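Local coordinates for 5-Carboxyvanillate Decarboxylase (Novosphingobium aromaticivorans, PDB 4QRN), which probably removes the carboxyl group of 5-carboxyvanillate in a manganese-containing active site that here holds a nitro-substituted inhibitor, at residues E41-T46 with A110-G115; M150-P155 with Q178-T183; Q156-S161 with E191-I196; L207-A212 with L257-G262. All blocks are in the same frame, centred on the assembly; numbering follows the deposited sequence.

From the N terminus, interaction 1 comes first: it brings strand 38-44 beside strand 106-111 and closes a largely helical loop of 63 residues. Interaction 2 then joins the loop after strand 147-149 to strand 177-179, closing a loop that contains all of helix 158-170. Interaction 3 crosses it in the chain, since segment 156-161 follows 150-155 and segment 191-196 follows 178-183; it seats the start of helix 158-170 against that of helix 194-203. Interaction 4 follows in series, pairing strands 207-209 and 259-261. Interactions 1 and 4 share the manganese and the inhibitor, and interaction 2 lies between their strands, while interaction 3 sits farther out among the helices.

Interaction 1: residues E41-T46 with A110-G115; sequences EEAFAT and ALTSPG. With MN (manganese (II) ion), chain E; 1DF (4-hydroxy-3-methoxy-5-nitrobenzoic acid), chain F.
A43 and F44 run parallel to A110 and L111 as neighbouring strands, tied by backbone bonds from A110 N to E42 O (3.0 Å), F44 N to A110 O and T112 N to F44 O (2.8 Å). The ring of F44 turns back over the partner strand: with CG set between the backbone N and the carbonyl carbon (chi1 72°), one face lies on L111, whose CA stands 4.0 Å from the ring centroid in a CH-pi contact. The L111 side chain crosses the phenyl at about a right angle, and its CD1 touches F44 CE2 at 3.9 Å. Beyond the strand end, T112 spreads its two branches. CG2 rests beside A45 CB, 4.0 Å away, whereas OG1 lies 3.3 Å from the methoxy oxygen OM of the inhibitor and is hydrogen-bonded to Y339. S113 O approaches the methoxy carbon CV.

E41, two residues before A43, takes no share in the packing but reaches the metal. Its CG is anti to the backbone N (chi1 -165°) and the chain runs on extended, which brings OE2 to 2.1 Å from the manganese. H210 and D336 also bind the ion, as do inhibitor atoms O3 and O11 and a water that donates to E41 O. The other carboxylate oxygen, OE1, is held by Y208 and S311, so the group is gripped at both ends. Metal on OE2 and hydroxyls on OE1 fix the carboxylate, while the strand pairing sets metal ligand and pocket wall in a fixed relation.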
loop_
_atom_site.group_PDB
_atom_site.type_symbol
_atom_site.label_atom_id
_atom_site.label_comp_id
_atom_site.label_asym_id
_atom_site.label_seq_id
_atom_site.Cartn_x
_atom_site.Cartn_y
_atom_site.Cartn_z
ATOM N N GLU A 41 17.657 -4.683 9.673
ATOM C CA GLU A 41 16.469 -4.188 10.369
ATOM C C GLU A 41 16.105 -5.108 11.539
ATOM O O GLU A 41 15.079 -5.779 11.534
ATOM C CB GLU A 41 15.264 -4.019 9.444
ATOM C CG GLU A 41 14.153 -3.158 10.105
ATOM C CD GLU A 41 12.803 -3.310 9.432
ATOM O OE1 GLU A 41 12.690 -2.931 8.258
ATOM O OE2 GLU A 41 11.830 -3.807 10.063
ATOM N N GLU A 42 16.943 -5.114 12.565
ATOM C CA GLU A 42 16.882 -6.125 13.629
ATOM C C GLU A 42 16.512 -5.431 14.932
ATOM O O GLU A 42 16.997 -4.347 15.226
ATOM C CB GLU A 42 18.228 -6.851 13.694
ATOM C CG GLU A 42 18.771 -7.199 12.290
ATOM C CD GLU A 42 17.771 -7.974 11.435
ATOM O OE1 GLU A 42 17.261 -9.002 11.926
ATOM O OE2 GLU A 42 17.474 -7.538 10.270
ATOM N N ALA A 43 15.609 -6.042 15.695
ATOM C CA ALA A 43 14.958 -5.351 16.798
ATOM C C ALA A 43 15.380 -5.879 18.174
ATOM O O ALA A 43 15.651 -7.084 18.345
ATOM C CB ALA A 43 13.454 -5.503 16.667
ATOM N N PHE A 44 15.354 -4.981 19.165
ATOM C CA PHE A 44 15.473 -5.384 20.569
ATOM C C PHE A 44 14.520 -4.532 21.393
ATOM O O PHE A 44 13.992 -3.520 20.916
ATOM C CB PHE A 44 16.911 -5.247 21.097
ATOM C CG PHE A 44 17.331 -3.832 21.303
ATOM C CD1 PHE A 44 17.825 -3.096 20.226
ATOM C CD2 PHE A 44 17.219 -3.218 22.541
ATOM C CE1 PHE A 44 18.177 -1.774 20.345
ATOM C CE2 PHE A 44 17.585 -1.848 22.684
ATOM C CZ PHE A 44 18.069 -1.141 21.575
ATOM N N ALA A 45 14.274 -4.958 22.637
ATOM C CA ALA A 45 13.419 -4.233 23.571
ATOM C C ALA A 45 14.149 -4.066 24.884
ATOM O O ALA A 45 15.093 -4.809 25.166
ATOM C CB ALA A 45 12.118 -4.994 23.821
ATOM N N THR A 46 13.684 -3.116 25.700
ATOM C CA THR A 46 14.092 -3.084 27.098
ATOM C C THR A 46 12.851 -3.358 27.941
ATOM O O THR A 46 11.743 -2.904 27.652
ATOM C CB THR A 46 14.767 -1.762 27.514
ATOM O OG1 THR A 46 13.792 -0.717 27.609
ATOM C CG2 THR A 46 15.902 -1.390 26.547
ATOM N N ALA A 110 17.986 -1.845 16.476
ATOM C CA ALA A 110 17.232 -0.654 16.900
ATOM C C ALA A 110 16.129 -1.036 17.870
ATOM O O ALA A 110 15.492 -2.089 17.757
ATOM C CB ALA A 110 16.638 0.059 15.684
ATOM N N LEU A 111 15.852 -0.128 18.784
ATOM C CA LEU A 111 14.788 -0.306 19.759
ATOM C C LEU A 111 13.462 -0.493 19.029
ATOM O O LEU A 111 13.100 0.279 18.140
ATOM C CB LEU A 111 14.718 0.899 20.684
ATOM C CG LEU A 111 13.652 0.808 21.778
ATOM C CD1 LEU A 111 14.009 -0.250 22.797
ATOM C CD2 LEU A 111 13.438 2.165 22.438
ATOM N N THR A 112 12.710 -1.508 19.432
ATOM C CA THR A 112 11.545 -1.912 18.687
ATOM C C THR A 112 10.427 -0.881 18.745
ATOM O O THR A 112 10.224 -0.162 19.740
ATOM C CB THR A 112 11.097 -3.301 19.164
ATOM O OG1 THR A 112 10.135 -3.835 18.262
ATOM C CG2 THR A 112 10.495 -3.284 20.548
ATOM N N SER A 113 9.681 -0.820 17.647
ATOM C CA SER A 113 8.599 0.139 17.508
ATOM C C SER A 113 7.535 -0.070 18.585
ATOM O O SER A 113 7.155 -1.202 18.865
ATOM C CB SER A 113 7.996 -0.043 16.128
ATOM O OG SER A 113 6.920 0.842 15.936
ATOM N N PRO A 114 6.987 1.020 19.155
ATOM C CA PRO A 114 7.134 2.429 18.766
ATOM C C PRO A 114 8.196 3.197 19.550
ATOM O O PRO A 114 8.188 4.435 19.552
ATOM C CB PRO A 114 5.746 2.993 19.078
ATOM C CG PRO A 114 5.374 2.266 20.341
ATOM C CD PRO A 114 5.839 0.846 20.073
ATOM N N GLY A 115 9.103 2.493 20.221
ATOM C CA GLY A 115 10.117 3.183 20.999
ATOM C C GLY A 115 9.487 4.022 22.099
ATOM O O GLY A 115 8.491 3.617 22.718
HETATM MN MN MN E . 10.958 -4.418 11.936
HETATM C C1 1DF F . 6.246 -6.866 13.749
HETATM C CO1 1DF F . 6.920 -6.779 12.564
HETATM C CO2 1DF F . 6.552 -5.954 14.784
HETATM C CM1 1DF F . 7.977 -5.809 12.503
HETATM C CM2 1DF F . 7.666 -5.141 14.723
HETATM O OM 1DF F . 8.034 -4.277 15.715
HETATM C CZ 1DF F . 8.492 -5.139 13.609
HETATM C CC 1DF F . 5.147 -7.840 13.960
HETATM C CV 1DF F . 7.086 -4.036 16.756
HETATM O O1 1DF F . 5.194 -8.959 13.299
HETATM O O2 1DF F . 4.250 -7.559 14.763
HETATM O O3 1DF F . 9.635 -4.517 13.586
HETATM N N 1DF F . 8.346 -5.388 11.108
HETATM O O11 1DF F . 9.115 -4.494 10.891
HETATM O O22 1DF F . 7.691 -5.902 10.159
HETATM O O HOH W 1 12.814 -4.454 13.098
#

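Interaction 2: residues M150-P155 with Q178-T183; sequences MGTVAP and QINSHT
G151 and Q178 supply the direct hydrogen bond between the segments: Q178 N donates to G151 O over 3.0 Å, nearly in line with the carbonyl. Two waters extend the polar link. One accepts from V153 N and probably donates to Q178 O; the other lies 2.8 Å from T152 OG1 and accepts from N180 ND2, joining two groups that stand 4.5 Å apart.

Apolar contacts take over farther along. V153 places CG2 3.9 Å from I179 CG1, the two branched chains crossing obliquely, and P155 brings CG to 4.3 Å from I179 CG2. The proline ring also packs on a polar group, with T183 OG1 3.4 Å from P155 CG.

Within segment 178-183, the amide of Q178 is steadied by N180: NE2 donates to OD1 over 2.9 Å, in the carbonyl plane of N180 but tilted 28° from the amide plane of Q178. The Q178 side chain, extended through chi1 and chi2, also packs on A110 and on the metal ligand H210. N180 itself centres an inverse gamma turn as the chain leaves the strand. Such loops at the C-terminal ends of parallel strands line the active site in the distorted beta/alpha barrel of the amidohydrolase superfamily.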
loop_
_atom_site.group_PDB
_atom_site.type_symbol
_atom_site.label_atom_id
_atom_site.label_comp_id
_atom_site.label_asym_id
_atom_site.label_seq_id
_atom_site.Cartn_x
_atom_site.Cartn_y
_atom_site.Cartn_z
ATOM N N MET A 150 21.704 1.575 15.823
ATOM C CA MET A 150 20.963 2.761 15.395
ATOM C C MET A 150 20.338 3.349 16.661
ATOM O O MET A 150 19.756 2.624 17.463
ATOM C CB MET A 150 19.866 2.392 14.390
ATOM C CG MET A 150 20.414 1.819 13.085
ATOM S SD MET A 150 21.186 3.033 12.005
ATOM C CE MET A 150 19.760 3.588 11.063
ATOM N N GLY A 151 20.443 4.657 16.834
ATOM C CA GLY A 151 19.861 5.280 18.006
ATOM C C GLY A 151 18.355 5.417 17.930
ATOM O O GLY A 151 17.757 5.449 16.841
ATOM N N THR A 152 17.758 5.544 19.117
ATOM C CA THR A 152 16.346 5.874 19.271
ATOM C C THR A 152 16.223 7.293 19.807
ATOM O O THR A 152 17.087 7.743 20.579
ATOM C CB THR A 152 15.634 4.832 20.198
ATOM O OG1 THR A 152 14.251 4.728 19.870
ATOM C CG2 THR A 152 15.761 5.147 21.680
ATOM N N VAL A 153 15.183 8.002 19.386
ATOM C CA VAL A 153 15.011 9.384 19.802
ATOM C C VAL A 153 13.568 9.620 20.276
ATOM O O VAL A 153 12.762 8.699 20.371
ATOM C CB VAL A 153 15.467 10.400 18.704
ATOM C CG1 VAL A 153 16.953 10.214 18.385
ATOM C CG2 VAL A 153 14.613 10.307 17.435
ATOM N N ALA A 154 13.282 10.879 20.615
ATOM C CA ALA A 154 11.991 11.274 21.164
ATOM C C ALA A 154 11.538 12.504 20.401
ATOM O O ALA A 154 11.765 13.621 20.840
ATOM C CB ALA A 154 12.110 11.557 22.675
ATOM N N PRO A 155 10.915 12.321 19.225
ATOM C CA PRO A 155 10.604 13.466 18.360
ATOM C C PRO A 155 9.638 14.439 18.992
ATOM O O PRO A 155 9.521 15.562 18.504
ATOM C CB PRO A 155 10.030 12.813 17.101
ATOM C CG PRO A 155 10.643 11.436 17.097
ATOM C CD PRO A 155 10.613 11.043 18.546
ATOM N N GLN A 178 16.784 5.207 14.034
ATOM C CA GLN A 178 15.496 4.700 13.577
ATOM C C GLN A 178 14.395 5.491 14.250
ATOM O O GLN A 178 14.380 5.618 15.474
ATOM C CB GLN A 178 15.358 3.212 13.936
ATOM C CG GLN A 178 13.967 2.660 13.584
ATOM C CD GLN A 178 13.891 1.173 13.798
ATOM O OE1 GLN A 178 14.532 0.404 13.078
ATOM N NE2 GLN A 178 13.107 0.750 14.795
ATOM N N ILE A 179 13.464 6.022 13.448
ATOM C CA ILE A 179 12.254 6.637 13.970
ATOM C C ILE A 179 11.103 5.731 13.549
ATOM O O ILE A 179 11.002 5.321 12.384
ATOM C CB ILE A 179 12.071 8.085 13.465
ATOM C CG1 ILE A 179 13.178 8.970 14.059
ATOM C CG2 ILE A 179 10.660 8.618 13.832
ATOM C CD1 ILE A 179 13.113 10.440 13.634
ATOM N N ASN A 180 10.252 5.399 14.513
ATOM C CA ASN A 180 9.150 4.462 14.341
ATOM C C ASN A 180 7.931 5.201 13.848
ATOM O O ASN A 180 6.912 5.325 14.532
ATOM C CB ASN A 180 8.939 3.752 15.670
ATOM C CG ASN A 180 10.200 3.128 16.131
ATOM O OD1 ASN A 180 10.686 2.206 15.474
ATOM N ND2 ASN A 180 10.789 3.655 17.220
ATOM N N SER A 181 8.068 5.751 12.649
ATOM C CA SER A 181 7.047 6.500 11.951
ATOM C C SER A 181 6.461 7.595 12.843
ATOM O O SER A 181 7.239 8.360 13.408
ATOM C CB SER A 181 6.033 5.571 11.275
ATOM O OG SER A 181 5.439 6.259 10.207
ATOM N N HIS A 182 5.134 7.770 12.883
ATOM C CA HIS A 182 4.561 8.954 13.524
ATOM C C HIS A 182 4.918 9.046 15.014
ATOM O O HIS A 182 5.217 8.055 15.681
ATOM C CB HIS A 182 3.022 8.968 13.375
ATOM C CG HIS A 182 2.326 7.967 14.234
ATOM N ND1 HIS A 182 1.808 8.277 15.478
ATOM C CD2 HIS A 182 2.072 6.651 14.020
ATOM C CE1 HIS A 182 1.270 7.181 15.994
ATOM N NE2 HIS A 182 1.410 6.184 15.127
ATOM N N THR A 183 4.860 10.276 15.524
ATOM C CA THR A 183 4.944 10.494 16.958
ATOM C C THR A 183 3.635 11.108 17.399
ATOM O O THR A 183 3.324 12.259 17.055
ATOM C CB THR A 183 6.163 11.383 17.333
ATOM O OG1 THR A 183 7.355 10.641 17.070
ATOM C CG2 THR A 183 6.152 11.773 18.813
HETATM O O HOH W 2 13.568 2.980 17.835
HETATM O O HOH W 3 13.227 7.063 17.525
#

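Interaction 3: residues Q156-S161 with E191-I196; sequences QDPEWS and EFFDPI
P158 lays its ring over one face of F192, with CG 3.8 Å from the ring centroid and 24° off the normal, a CH-pi contact. The two side chains cross at about a right angle, and the touch is offset toward the rim of the phenyl, where P158 CD is 3.4 Å from F192 CZ. Q156 O meets the same phenyl at its edge, in the ring plane. The proline has further neighbours: CG also approaches F193 CD1 at 4.1 Å, and CB packs against P195 CD at 4.0 Å, so that proline meets proline. I196 finishes the shell, its CG1 lying 3.9 Å from S161 CB. With an alanine in place of P158, the face of F192 would probably lose its CH-pi partner and a gap would open beside F192 and F193.

Several features outside this shell set the groups in place. CG of F192 is anti to the backbone N (chi1 179°), which swings the phenyl toward the proline, and R186 makes a cation-pi contact with it. One face of the F193 ring is touched by F192 CD2, so the adjacent phenyls pack on each other. On the other segment D157 is the N-cap: OD1 accepts from W160 N over 3.0 Å, approached from above the carboxylate plane, while OD2 forms a salt bridge with R126.

The contact thus joins the first turn of helix 158-170 to the 3-10 turn and start of helix 194-203. W160 reaches from the former to helix 122-142, and the strand between the two helices, 177-179, enters the parallel sheet.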
loop_
_atom_site.group_PDB
_atom_site.type_symbol
_atom_site.label_atom_id
_atom_site.label_comp_id
_atom_site.label_asym_id
_atom_site.label_seq_id
_atom_site.Cartn_x
_atom_site.Cartn_y
_atom_site.Cartn_z
ATOM N N GLN A 156 8.963 14.036 20.064
ATOM C CA GLN A 156 8.221 14.994 20.877
ATOM C C GLN A 156 9.090 16.168 21.310
ATOM O O GLN A 156 8.580 17.262 21.583
ATOM C CB GLN A 156 7.763 14.390 22.219
ATOM C CG GLN A 156 6.995 13.103 22.238
ATOM C CD GLN A 156 7.888 11.883 22.407
ATOM O OE1 GLN A 156 8.811 11.666 21.624
ATOM N NE2 GLN A 156 7.597 11.059 23.419
ATOM N N ASP A 157 10.407 15.936 21.408
ATOM C CA ASP A 157 11.409 16.968 21.704
ATOM C C ASP A 157 12.473 16.946 20.591
ATOM O O ASP A 157 13.498 16.254 20.689
ATOM C CB ASP A 157 12.052 16.722 23.073
ATOM C CG ASP A 157 12.969 17.849 23.510
ATOM O OD1 ASP A 157 13.401 18.651 22.653
ATOM O OD2 ASP A 157 13.269 17.910 24.724
ATOM N N PRO A 158 12.219 17.670 19.492
ATOM C CA PRO A 158 13.150 17.592 18.358
ATOM C C PRO A 158 14.536 18.124 18.673
ATOM O O PRO A 158 15.504 17.615 18.119
ATOM C CB PRO A 158 12.466 18.420 17.254
ATOM C CG PRO A 158 11.056 18.470 17.633
ATOM C CD PRO A 158 10.995 18.407 19.150
ATOM N N GLU A 159 14.644 19.115 19.544
ATOM C CA GLU A 159 15.946 19.658 19.863
ATOM C C GLU A 159 16.761 18.675 20.705
ATOM O O GLU A 159 17.961 18.485 20.466
ATOM C CB GLU A 159 15.789 21.009 20.560
ATOM C CG GLU A 159 15.200 22.053 19.607
ATOM C CD GLU A 159 14.863 23.353 20.282
ATOM O OE1 GLU A 159 15.505 23.664 21.312
ATOM O OE2 GLU A 159 13.955 24.059 19.776
ATOM N N TRP A 160 16.125 18.005 21.660
ATOM C CA TRP A 160 16.823 16.961 22.404
ATOM C C TRP A 160 17.216 15.837 21.463
ATOM O O TRP A 160 18.321 15.293 21.533
ATOM C CB TRP A 160 15.971 16.399 23.548
ATOM C CG TRP A 160 16.662 15.275 24.252
ATOM C CD1 TRP A 160 17.544 15.388 25.284
ATOM C CD2 TRP A 160 16.569 13.877 23.949
ATOM N NE1 TRP A 160 17.989 14.145 25.652
ATOM C CE2 TRP A 160 17.410 13.202 24.842
ATOM C CE3 TRP A 160 15.841 13.132 23.018
ATOM C CZ2 TRP A 160 17.562 11.817 24.820
ATOM C CZ3 TRP A 160 16.000 11.747 22.984
ATOM C CH2 TRP A 160 16.847 11.108 23.892
ATOM N N SER A 161 16.302 15.490 20.553
ATOM C CA SER A 161 16.583 14.417 19.603
ATOM C C SER A 161 17.801 14.736 18.739
ATOM O O SER A 161 18.611 13.864 18.461
ATOM C CB SER A 161 15.359 14.139 18.737
ATOM O OG SER A 161 14.295 13.562 19.497
ATOM N N GLU A 191 7.174 21.356 10.125
ATOM C CA GLU A 191 8.352 22.175 10.396
ATOM C C GLU A 191 8.896 21.948 11.808
ATOM O O GLU A 191 10.102 22.063 12.034
ATOM C CB GLU A 191 8.031 23.656 10.215
ATOM C CG GLU A 191 7.807 24.056 8.764
ATOM C CD GLU A 191 7.937 25.549 8.535
ATOM O OE1 GLU A 191 7.804 26.322 9.507
ATOM O OE2 GLU A 191 8.177 25.949 7.376
ATOM N N PHE A 192 8.021 21.633 12.764
ATOM C CA PHE A 192 8.443 21.367 14.140
ATOM C C PHE A 192 9.601 20.372 14.226
ATOM O O PHE A 192 10.454 20.497 15.098
ATOM C CB PHE A 192 7.230 20.854 14.909
ATOM C CG PHE A 192 7.497 20.502 16.343
ATOM C CD1 PHE A 192 7.722 21.490 17.294
ATOM C CD2 PHE A 192 7.470 19.173 16.754
ATOM C CE1 PHE A 192 7.938 21.159 18.630
ATOM C CE2 PHE A 192 7.678 18.839 18.085
ATOM C CZ PHE A 192 7.911 19.830 19.025
ATOM N N PHE A 193 9.626 19.376 13.339
ATOM C CA PHE A 193 10.624 18.316 13.426
ATOM C C PHE A 193 11.932 18.627 12.711
ATOM O O PHE A 193 12.863 17.812 12.732
ATOM C CB PHE A 193 10.028 16.992 12.917
ATOM C CG PHE A 193 8.835 16.559 13.725
ATOM C CD1 PHE A 193 8.985 16.049 15.004
ATOM C CD2 PHE A 193 7.549 16.721 13.208
ATOM C CE1 PHE A 193 7.856 15.696 15.759
ATOM C CE2 PHE A 193 6.441 16.387 13.939
ATOM C CZ PHE A 193 6.582 15.872 15.223
ATOM N N ASP A 194 12.041 19.812 12.121
ATOM C CA ASP A 194 13.211 20.139 11.331
ATOM C C ASP A 194 14.563 19.950 12.048
ATOM O O ASP A 194 15.508 19.538 11.394
ATOM C CB ASP A 194 13.095 21.569 10.785
ATOM C CG ASP A 194 14.176 21.887 9.784
ATOM O OD1 ASP A 194 14.208 21.225 8.725
ATOM O OD2 ASP A 194 14.995 22.785 10.054
ATOM N N PRO A 195 14.656 20.217 13.369
ATOM C CA PRO A 195 15.955 19.990 14.015
ATOM C C PRO A 195 16.508 18.580 13.850
ATOM O O PRO A 195 17.735 18.409 13.864
ATOM C CB PRO A 195 15.674 20.325 15.486
ATOM C CG PRO A 195 14.591 21.384 15.410
ATOM C CD PRO A 195 13.700 20.871 14.294
ATOM N N ILE A 196 15.642 17.584 13.723
ATOM C CA ILE A 196 16.100 16.227 13.559
ATOM C C ILE A 196 16.823 16.088 12.208
ATOM O O ILE A 196 17.902 15.479 12.148
ATOM C CB ILE A 196 14.896 15.275 13.653
ATOM C CG1 ILE A 196 14.430 15.199 15.116
ATOM C CG2 ILE A 196 15.222 13.887 13.044
ATOM C CD1 ILE A 196 13.067 14.521 15.303
#

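Interaction 4: residues L207-A212 with L257-G262; sequences LYIHPA and LQIMVG. With MN (manganese (II) ion), chain E; 1DF (4-hydroxy-3-methoxy-5-nitrobenzoic acid), chain F.
Y208 and M260 sit side by side on neighbouring parallel strands, whose short axes approach to 4.6 Å. L207 N donates to Q258 O, M260 N to L207 O (2.8 Å) and I209 N to M260 O (2.9 Å). Here packing is close: Y208 CD2 lies 3.6 Å from M260 CB, M260 O stands over one ring face, and M260 SD makes an oblique Met-aromatic contact. I209 CD1 meets I259 CG2 at 3.8 Å, and I209 also packs on L245 of helix 233-248.

Past the strands the chains separate, and a water bridges them, donating to I209 O and accepting from G262 N. The Y208 hydroxyl still reaches G262, with OH 3.3 Å from its CA; a side chain there would clash with it. A phenylalanine in place of Y208 would probably leave E41 OE1 and T309 OG1 without the hydroxyl they share.

H210 stands clear of segment 257-262 and holds manganese through NE2 at 2.2 Å. Its ND1 donates to P211 O in the carbonyl plane, on a lone pair, fixing the imidazole's rotation. Y208 and H210 thus serve one metal centre, the tyrosine steadying the carboxylate of E41 from the second shell and the histidine binding directly.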
loop_
_atom_site.group_PDB
_atom_site.type_symbol
_atom_site.label_atom_id
_atom_site.label_comp_id
_atom_site.label_asym_id
_atom_site.label_seq_id
_atom_site.Cartn_x
_atom_site.Cartn_y
_atom_site.Cartn_z
ATOM N N LEU A 207 18.520 8.109 8.140
ATOM C CA LEU A 207 17.337 7.902 8.946
ATOM C C LEU A 207 16.631 6.658 8.456
ATOM O O LEU A 207 16.286 6.591 7.268
ATOM C CB LEU A 207 16.399 9.093 8.763
ATOM C CG LEU A 207 15.003 8.920 9.353
ATOM C CD1 LEU A 207 15.040 8.682 10.884
ATOM C CD2 LEU A 207 14.148 10.126 9.022
ATOM N N TYR A 208 16.379 5.687 9.332
ATOM C CA TYR A 208 15.528 4.543 8.989
ATOM C C TYR A 208 14.124 4.854 9.526
ATOM O O TYR A 208 13.952 5.018 10.743
ATOM C CB TYR A 208 16.111 3.274 9.626
ATOM C CG TYR A 208 15.680 1.970 8.961
ATOM C CD1 TYR A 208 14.354 1.541 8.962
ATOM C CD2 TYR A 208 16.608 1.165 8.317
ATOM C CE1 TYR A 208 13.976 0.343 8.343
ATOM C CE2 TYR A 208 16.248 -0.037 7.727
ATOM C CZ TYR A 208 14.933 -0.446 7.748
ATOM O OH TYR A 208 14.597 -1.636 7.144
ATOM N N ILE A 209 13.138 4.983 8.634
ATOM C CA ILE A 209 11.756 5.153 9.090
ATOM C C ILE A 209 11.155 3.761 9.134
ATOM O O ILE A 209 10.863 3.155 8.100
ATOM C CB ILE A 209 10.926 6.099 8.228
ATOM C CG1 ILE A 209 11.577 7.475 8.181
ATOM C CG2 ILE A 209 9.512 6.210 8.840
ATOM C CD1 ILE A 209 10.832 8.502 7.338
ATOM N N HIS A 210 11.044 3.237 10.350
ATOM C CA HIS A 210 10.494 1.919 10.603
ATOM C C HIS A 210 8.989 2.046 10.846
ATOM O O HIS A 210 8.528 3.084 11.328
ATOM C CB HIS A 210 11.167 1.370 11.865
ATOM C CG HIS A 210 10.810 -0.051 12.166
ATOM N ND1 HIS A 210 9.658 -0.404 12.823
ATOM C CD2 HIS A 210 11.452 -1.210 11.871
ATOM C CE1 HIS A 210 9.601 -1.730 12.901
ATOM N NE2 HIS A 210 10.690 -2.245 12.354
ATOM N N PRO A 211 8.199 0.994 10.578
ATOM C CA PRO A 211 6.762 1.132 10.818
ATOM C C PRO A 211 6.400 1.293 12.286
ATOM O O PRO A 211 7.139 0.982 13.230
ATOM C CB PRO A 211 6.188 -0.189 10.296
ATOM C CG PRO A 211 7.160 -0.670 9.270
ATOM C CD PRO A 211 8.520 -0.237 9.824
ATOM N N ALA A 212 5.170 1.752 12.450
ATOM C CA ALA A 212 4.432 1.724 13.693
ATOM C C ALA A 212 2.993 1.472 13.318
ATOM O O ALA A 212 2.579 1.641 12.169
ATOM C CB ALA A 212 4.569 3.047 14.459
ATOM N N LEU A 257 20.513 13.972 2.361
ATOM C CA LEU A 257 19.831 13.070 3.292
ATOM C C LEU A 257 19.434 11.752 2.657
ATOM O O LEU A 257 18.837 11.738 1.577
ATOM C CB LEU A 257 18.588 13.777 3.819
ATOM C CG LEU A 257 17.707 12.998 4.788
ATOM C CD1 LEU A 257 18.415 12.804 6.115
ATOM C CD2 LEU A 257 16.384 13.732 4.968
ATOM N N GLN A 258 19.745 10.659 3.347
ATOM C CA GLN A 258 19.308 9.334 2.939
ATOM C C GLN A 258 18.272 8.837 3.941
ATOM O O GLN A 258 18.518 8.849 5.147
ATOM C CB GLN A 258 20.478 8.344 2.903
ATOM C CG GLN A 258 21.607 8.795 1.974
ATOM C CD GLN A 258 21.155 8.876 0.525
ATOM O OE1 GLN A 258 20.625 7.906 -0.012
ATOM N NE2 GLN A 258 21.315 10.047 -0.105
ATOM N N ILE A 259 17.121 8.395 3.420
ATOM C CA ILE A 259 16.098 7.746 4.231
ATOM C C ILE A 259 15.976 6.300 3.790
ATOM O O ILE A 259 15.796 6.010 2.603
ATOM C CB ILE A 259 14.733 8.458 4.172
ATOM C CG1 ILE A 259 14.879 9.895 4.691
ATOM C CG2 ILE A 259 13.696 7.641 4.989
ATOM C CD1 ILE A 259 13.569 10.712 4.698
ATOM N N MET A 260 16.085 5.396 4.766
ATOM C CA MET A 260 15.906 3.961 4.581
ATOM C C MET A 260 14.522 3.532 5.035
ATOM O O MET A 260 14.040 4.010 6.055
ATOM C CB MET A 260 16.943 3.222 5.435
ATOM C CG MET A 260 18.380 3.477 5.067
ATOM S SD MET A 260 19.495 2.852 6.342
ATOM C CE MET A 260 21.047 3.048 5.509
ATOM N N VAL A 261 13.918 2.624 4.275
ATOM C CA VAL A 261 12.705 1.943 4.710
ATOM C C VAL A 261 12.846 0.462 4.392
ATOM O O VAL A 261 13.601 0.056 3.496
ATOM C CB VAL A 261 11.426 2.504 4.067
ATOM C CG1 VAL A 261 11.119 3.907 4.582
ATOM C CG2 VAL A 261 11.534 2.487 2.549
ATOM N N GLY A 262 12.123 -0.335 5.159
ATOM C CA GLY A 262 12.099 -1.772 5.011
ATOM C C GLY A 262 10.963 -2.260 4.134
ATOM O O GLY A 262 10.342 -1.514 3.371
HETATM MN MN MN E . 10.958 -4.418 11.936
HETATM C C1 1DF F . 6.246 -6.866 13.749
HETATM C CO1 1DF F . 6.920 -6.779 12.564
HETATM C CO2 1DF F . 6.552 -5.954 14.784
HETATM C CM1 1DF F . 7.977 -5.809 12.503
HETATM C CM2 1DF F . 7.666 -5.141 14.723
HETATM O OM 1DF F . 8.034 -4.277 15.715
HETATM C CZ 1DF F . 8.492 -5.139 13.609
HETATM C CC 1DF F . 5.147 -7.840 13.960
HETATM C CV 1DF F . 7.086 -4.036 16.756
HETATM O O1 1DF F . 5.194 -8.959 13.299
HETATM O O2 1DF F . 4.250 -7.559 14.763
HETATM O O3 1DF F . 9.635 -4.517 13.586
HETATM N N 1DF F . 8.346 -5.388 11.108
HETATM O O11 1DF F . 9.115 -4.494 10.891
HETATM O O22 1DF F . 7.691 -5.902 10.159
HETATM O O HOH W 4 10.368 0.618 7.117
HETATM O O HOH W 1 12.814 -4.454 13.098
#